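Local coordinates for pirin family protein (Acinetobacter baumannii, PDB 6D0P), which probably acts as a metal-dependent quercetin 2,3-dioxygenase of the pirin family, with a cupin-type metal site predicted to hold iron, at residues I151-L156 against H162-A167; I74-E79 against V185-L190. All blocks are in the same frame, centred on the assembly; numbering follows the deposited sequence.

Interaction 1. Residues I151-L156 against H162-A167. With MG (magnesium ion), chain F.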
loop_
_atom_site.group_PDB
_atom_site.type_symbol
_atom_site.label_atom_id
_atom_site.label_comp_id
_atom_site.label_asym_id
_atom_site.label_seq_id
_atom_site.Cartn_x
_atom_site.Cartn_y
_atom_site.Cartn_z
ATOM N N ILE A 151 -5.848 -13.605 -6.692
ATOM C CA ILE A 151 -5.277 -13.362 -5.375
ATOM C C ILE A 151 -5.806 -14.433 -4.403
ATOM O O ILE A 151 -6.989 -14.547 -4.229
ATOM C CB ILE A 151 -5.604 -11.934 -4.922
ATOM C CG1 ILE A 151 -5.082 -10.914 -5.936
ATOM C CG2 ILE A 151 -5.043 -11.670 -3.521
ATOM C CD1 ILE A 151 -5.489 -9.494 -5.644
ATOM N N PRO A 152 -4.921 -15.255 -3.816
ATOM C CA PRO A 152 -5.365 -16.280 -2.854
ATOM C C PRO A 152 -6.104 -15.598 -1.691
ATOM O O PRO A 152 -5.582 -14.630 -1.141
ATOM C CB PRO A 152 -4.091 -16.976 -2.334
ATOM C CG PRO A 152 -3.055 -16.593 -3.346
ATOM C CD PRO A 152 -3.461 -15.205 -3.797
ATOM N N ASP A 153 -7.272 -16.134 -1.357
ATOM C CA ASP A 153 -8.200 -15.613 -0.322
ATOM C C ASP A 153 -8.448 -16.719 0.704
ATOM O O ASP A 153 -9.086 -17.735 0.374
ATOM C CB ASP A 153 -9.540 -15.203 -0.952
ATOM C CG ASP A 153 -10.380 -14.259 -0.101
ATOM O OD1 ASP A 153 -9.899 -13.847 0.992
ATOM O OD2 ASP A 153 -11.497 -13.898 -0.552
ATOM N N ILE A 154 -7.993 -16.509 1.927
ATOM C CA ILE A 154 -8.027 -17.522 2.946
ATOM C C ILE A 154 -9.153 -17.209 3.923
ATOM O O ILE A 154 -9.194 -16.117 4.450
ATOM C CB ILE A 154 -6.670 -17.580 3.672
ATOM C CG1 ILE A 154 -5.506 -17.783 2.698
ATOM C CG2 ILE A 154 -6.682 -18.625 4.777
ATOM C CD1 ILE A 154 -5.608 -19.034 1.868
ATOM N N ALA A 155 -10.023 -18.187 4.184
ATOM C CA ALA A 155 -11.082 -17.984 5.161
ATOM C C ALA A 155 -10.474 -18.155 6.558
ATOM O O ALA A 155 -9.861 -19.177 6.834
ATOM C CB ALA A 155 -12.213 -18.950 4.942
ATOM N N LEU A 156 -10.634 -17.157 7.419
ATOM C CA LEU A 156 -10.053 -17.222 8.760
ATOM C C LEU A 156 -11.033 -17.844 9.768
ATOM O O LEU A 156 -10.625 -18.212 10.877
ATOM C CB LEU A 156 -9.686 -15.803 9.201
ATOM C CG LEU A 156 -8.603 -15.125 8.383
ATOM C CD1 LEU A 156 -8.431 -13.689 8.834
ATOM C CD2 LEU A 156 -7.298 -15.915 8.487
ATOM N N HIS A 162 -11.795 -13.070 6.260
ATOM C CA HIS A 162 -10.912 -13.573 5.220
ATOM C C HIS A 162 -9.655 -12.696 5.130
ATOM O O HIS A 162 -9.614 -11.544 5.611
ATOM C CB HIS A 162 -11.629 -13.678 3.866
ATOM C CG HIS A 162 -11.917 -12.356 3.241
ATOM N ND1 HIS A 162 -11.114 -11.823 2.260
ATOM C CD2 HIS A 162 -12.880 -11.447 3.484
ATOM C CE1 HIS A 162 -11.576 -10.632 1.921
ATOM N NE2 HIS A 162 -12.661 -10.384 2.660
ATOM N N LEU A 163 -8.639 -13.280 4.518
ATOM C CA LEU A 163 -7.380 -12.634 4.311
ATOM C C LEU A 163 -6.911 -12.928 2.880
ATOM O O LEU A 163 -6.938 -14.090 2.439
ATOM C CB LEU A 163 -6.421 -13.180 5.372
ATOM C CG LEU A 163 -5.000 -12.629 5.359
ATOM C CD1 LEU A 163 -4.394 -12.717 6.745
ATOM C CD2 LEU A 163 -4.136 -13.361 4.342
ATOM N N ARG A 164 -6.514 -11.883 2.157
ATOM C CA ARG A 164 -5.975 -12.030 0.807
ATOM C C ARG A 164 -4.457 -11.891 0.881
ATOM O O ARG A 164 -3.943 -10.946 1.541
ATOM C CB ARG A 164 -6.509 -10.943 -0.128
ATOM C CG ARG A 164 -8.026 -10.898 -0.242
ATOM C CD ARG A 164 -8.430 -10.154 -1.506
ATOM N NE ARG A 164 -7.941 -8.788 -1.466
ATOM C CZ ARG A 164 -8.036 -7.932 -2.478
ATOM N NH1 ARG A 164 -7.627 -6.686 -2.327
ATOM N NH2 ARG A 164 -8.570 -8.324 -3.614
ATOM N N VAL A 165 -3.749 -12.797 0.220
ATOM C CA VAL A 165 -2.299 -12.774 0.236
ATOM C C VAL A 165 -1.822 -12.014 -1.000
ATOM O O VAL A 165 -1.627 -12.580 -2.077
ATOM C CB VAL A 165 -1.716 -14.196 0.314
ATOM C CG1 VAL A 165 -0.224 -14.164 0.590
ATOM C CG2 VAL A 165 -2.422 -15.033 1.373
ATOM N N ILE A 166 -1.660 -10.719 -0.848
ATOM C CA ILE A 166 -1.257 -9.892 -1.976
ATOM C C ILE A 166 0.234 -10.153 -2.281
ATOM O O ILE A 166 0.612 -10.313 -3.434
ATOM C CB ILE A 166 -1.601 -8.419 -1.707
ATOM C CG1 ILE A 166 -3.122 -8.228 -1.671
ATOM C CG2 ILE A 166 -0.957 -7.509 -2.740
ATOM C CD1 ILE A 166 -3.543 -6.879 -1.168
ATOM N N ALA A 167 1.043 -10.228 -1.240
ATOM C CA ALA A 167 2.444 -10.565 -1.347
ATOM C C ALA A 167 2.854 -11.408 -0.138
ATOM O O ALA A 167 2.314 -11.226 0.969
ATOM C CB ALA A 167 3.293 -9.311 -1.428
HETATM MG MG MG F . -9.556 -19.641 12.054
HETATM O O HOH W 1 -10.219 -21.179 10.850
HETATM O O HOH W 2 -7.895 -19.397 10.741
HETATM O O HOH W 3 -8.988 -17.790 13.215
HETATM O O HOH W 4 -8.293 -20.790 13.298
#

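Interaction 2. Residues I74-E79 against V185-L190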
loop_
_atom_site.group_PDB
_atom_site.type_symbol
_atom_site.label_atom_id
_atom_site.label_comp_id
_atom_site.label_asym_id
_atom_site.label_seq_id
_atom_site.Cartn_x
_atom_site.Cartn_y
_atom_site.Cartn_z
ATOM N N ILE A 74 -4.392 -0.719 -4.518
ATOM C CA ILE A 74 -5.382 -1.730 -4.193
ATOM C C ILE A 74 -6.758 -1.077 -4.309
ATOM O O ILE A 74 -7.066 -0.179 -3.538
ATOM C CB ILE A 74 -5.128 -2.266 -2.767
ATOM C CG1 ILE A 74 -3.692 -2.763 -2.568
ATOM C CG2 ILE A 74 -6.156 -3.331 -2.380
ATOM C CD1 ILE A 74 -3.363 -3.076 -1.101
ATOM N N ALA A 75 -7.581 -1.509 -5.270
ATOM C CA ALA A 75 -8.897 -0.891 -5.493
ATOM C C ALA A 75 -9.957 -1.633 -4.664
ATOM O O ALA A 75 -10.122 -2.830 -4.835
ATOM C CB ALA A 75 -9.248 -0.926 -6.967
ATOM N N TYR A 76 -10.689 -0.916 -3.815
ATOM C CA TYR A 76 -11.767 -1.519 -2.998
ATOM C C TYR A 76 -13.147 -1.180 -3.583
ATOM O O TYR A 76 -14.040 -2.035 -3.631
ATOM C CB TYR A 76 -11.639 -1.091 -1.534
ATOM C CG TYR A 76 -10.440 -1.679 -0.828
ATOM C CD1 TYR A 76 -10.301 -3.054 -0.685
ATOM C CD2 TYR A 76 -9.459 -0.880 -0.280
ATOM C CE1 TYR A 76 -9.205 -3.612 -0.038
ATOM C CE2 TYR A 76 -8.359 -1.419 0.367
ATOM C CZ TYR A 76 -8.240 -2.787 0.510
ATOM O OH TYR A 76 -7.153 -3.310 1.146
ATOM N N GLN A 77 -13.345 0.071 -3.980
ATOM C CA GLN A 77 -14.600 0.507 -4.599
ATOM C C GLN A 77 -14.215 1.457 -5.729
ATOM O O GLN A 77 -13.324 2.298 -5.569
ATOM C CB GLN A 77 -15.538 1.208 -3.617
ATOM C CG GLN A 77 -15.967 0.351 -2.433
ATOM C CD GLN A 77 -17.083 0.983 -1.637
ATOM O OE1 GLN A 77 -18.211 1.128 -2.117
ATOM N NE2 GLN A 77 -16.784 1.350 -0.403
ATOM N N GLY A 78 -14.858 1.305 -6.869
ATOM C CA GLY A 78 -14.447 2.113 -8.016
ATOM C C GLY A 78 -13.235 1.509 -8.719
ATOM O O GLY A 78 -12.810 0.383 -8.405
ATOM N N GLU A 79 -12.648 2.262 -9.657
ATOM C CA GLU A 79 -11.593 1.739 -10.525
ATOM C C GLU A 79 -10.590 2.842 -10.853
ATOM O O GLU A 79 -10.977 3.988 -10.973
ATOM C CB GLU A 79 -12.142 1.283 -11.877
ATOM C CG GLU A 79 -13.282 0.289 -11.832
ATOM C CD GLU A 79 -13.670 -0.282 -13.196
ATOM O OE1 GLU A 79 -13.370 0.375 -14.256
ATOM O OE2 GLU A 79 -14.305 -1.389 -13.211
ATOM N N VAL A 185 2.197 -8.637 2.422
ATOM C CA VAL A 185 1.134 -7.661 2.336
ATOM C C VAL A 185 -0.142 -8.483 2.304
ATOM O O VAL A 185 -0.389 -9.229 1.331
ATOM C CB VAL A 185 1.220 -6.708 1.129
ATOM C CG1 VAL A 185 -0.027 -5.831 1.035
ATOM C CG2 VAL A 185 2.462 -5.829 1.180
ATOM N N TRP A 186 -0.881 -8.408 3.403
ATOM C CA TRP A 186 -2.123 -9.137 3.537
ATOM C C TRP A 186 -3.261 -8.143 3.766
ATOM O O TRP A 186 -3.092 -7.183 4.524
ATOM C CB TRP A 186 -2.074 -10.124 4.713
ATOM C CG TRP A 186 -0.904 -11.050 4.743
ATOM C CD1 TRP A 186 -0.216 -11.561 3.682
ATOM C CD2 TRP A 186 -0.339 -11.651 5.924
ATOM N NE1 TRP A 186 0.777 -12.394 4.128
ATOM C CE2 TRP A 186 0.719 -12.476 5.499
ATOM C CE3 TRP A 186 -0.593 -11.521 7.296
ATOM C CZ2 TRP A 186 1.508 -13.192 6.397
ATOM C CZ3 TRP A 186 0.192 -12.225 8.191
ATOM C CH2 TRP A 186 1.223 -13.054 7.741
ATOM N N ASP A 187 -4.411 -8.336 3.137
ATOM C CA ASP A 187 -5.537 -7.442 3.452
ATOM C C ASP A 187 -6.765 -8.304 3.745
ATOM O O ASP A 187 -6.789 -9.502 3.474
ATOM C CB ASP A 187 -5.759 -6.375 2.372
ATOM C CG ASP A 187 -6.542 -6.803 1.153
ATOM O OD1 ASP A 187 -6.797 -8.002 1.023
ATOM O OD2 ASP A 187 -6.900 -5.916 0.340
ATOM N N GLY A 188 -7.810 -7.714 4.250
ATOM C CA GLY A 188 -8.991 -8.535 4.453
ATOM C C GLY A 188 -9.992 -7.903 5.390
ATOM O O GLY A 188 -9.981 -6.680 5.615
ATOM N N LYS A 189 -10.882 -8.771 5.872
ATOM C CA LYS A 189 -11.954 -8.380 6.722
ATOM C C LYS A 189 -12.065 -9.370 7.881
ATOM O O LYS A 189 -12.040 -10.594 7.680
ATOM C CB LYS A 189 -13.261 -8.345 5.920
ATOM C CG LYS A 189 -14.509 -8.003 6.715
ATOM C CD LYS A 189 -15.759 -8.206 5.882
ATOM C CE LYS A 189 -17.037 -7.948 6.643
ATOM N NZ LYS A 189 -18.203 -8.453 5.882
ATOM N N LEU A 190 -12.196 -8.818 9.071
ATOM C CA LEU A 190 -12.426 -9.606 10.279
ATOM C C LEU A 190 -13.838 -9.265 10.750
ATOM O O LEU A 190 -14.144 -8.087 10.995
ATOM C CB LEU A 190 -11.420 -9.233 11.363
ATOM C CG LEU A 190 -9.956 -9.339 10.981
ATOM C CD1 LEU A 190 -9.078 -8.953 12.163
ATOM C CD2 LEU A 190 -9.617 -10.731 10.481
#

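Interaction 1. Residues I151-L156 against H162-A167
D153 holds CG anti to the backbone N (chi1 -161°), while H162 swings its ring between its own N and carbonyl carbon (chi1 71°), bringing carboxylate and imidazole together diagonally across the strand pair. H162 ND1 donates to the syn lone pair of D153 OD1 at 2.7 Å, a bent bond with the oxygen tilted out of the ring plane, and the two flat groups stand 76° apart. I154 and L163 are the hydrogen-bonded pair of the antiparallel hairpin: I154 N reaches L163 O at 2.7 Å, almost straight, and L163 N returns to I154 O at 2.9 Å. V165 N adds a bond to P152 O at 2.9 Å. I151 lays CG2 on R164 CB (3.8 Å) and CD1 over one face of the guanidinium, which is held by a salt bridge to D187 of strand 183-190. At the other end L156 CD1 packs on L163 CB at 4.0 Å, and L156 O binds a magnesium ion at 2.1 Å, alongside four waters. Strand 153-155 edges a seven-stranded antiparallel sheet; strand 162-165 lies between it and strand 183-190, and Y170 of strand 169-170 covers I154, L163 and V165.

Interaction 2. Residues I74-E79 against V185-L190
Y76 and D187 supply the polar part of this contact, a single hydrogen bond between residues far apart in sequence. The phenol OH donates to D187 OD2 at 2.7 Å. It meets that oxygen on the anti side, 20° out of the carboxylate plane, and OD2 in turn sits at the ring edge near CE1 (3.3 Å). Ring and carboxylate are inclined by 29°, and the two side chains approach from opposite directions to bridge backbones whose closest CA atoms, those of I74 and D187, are 9.5 Å apart. D187 reaches across with CG set between its N and carbonyl carbon (chi1 82°). The van der Waals part is small: the I74 CG2 methyl lies 3.8 Å from D187 OD2, the two side chains passing in opposite directions. I166 touches both I74 and D187. The charged part lies just outside the two segments, where R164 of the adjoining strand 162-165 meets both oxygens side by side, NE in a salt bridge with D187 OD1 and NH1 beside OD2. OD2 thus takes the phenol and also lies against the arginine; this two-point approach plus the phenol should fix the group's rotation. In this buried setting, arginine and phenol would be expected to favour the ionised carboxylate, so that a compensated charge joins the N-terminal cupin region to the C-terminal one.

From the N terminus, the chain first passes 74-79, which begins on strand 69-75 in the N-terminal cupin region. It then runs through the rest of that region to 151-156, where interaction 1 closes a short hairpin with 162-167 across a five-residue connection. Only afterwards does it reach 185-190, closing the long loop of interaction 2, within which interaction 1 is nested. Their centres lie 10 Å apart, and strands 162-165 and 183-190 are sheet neighbours, joined by the R164–D187 salt bridge and a probable H162 N to K189 O hydrogen bond. Interaction 1 builds the edge of the C-terminal sheet, whereas interaction 2 ties that sheet to the N-terminal one; packing of L156 on L190 is a lesser link.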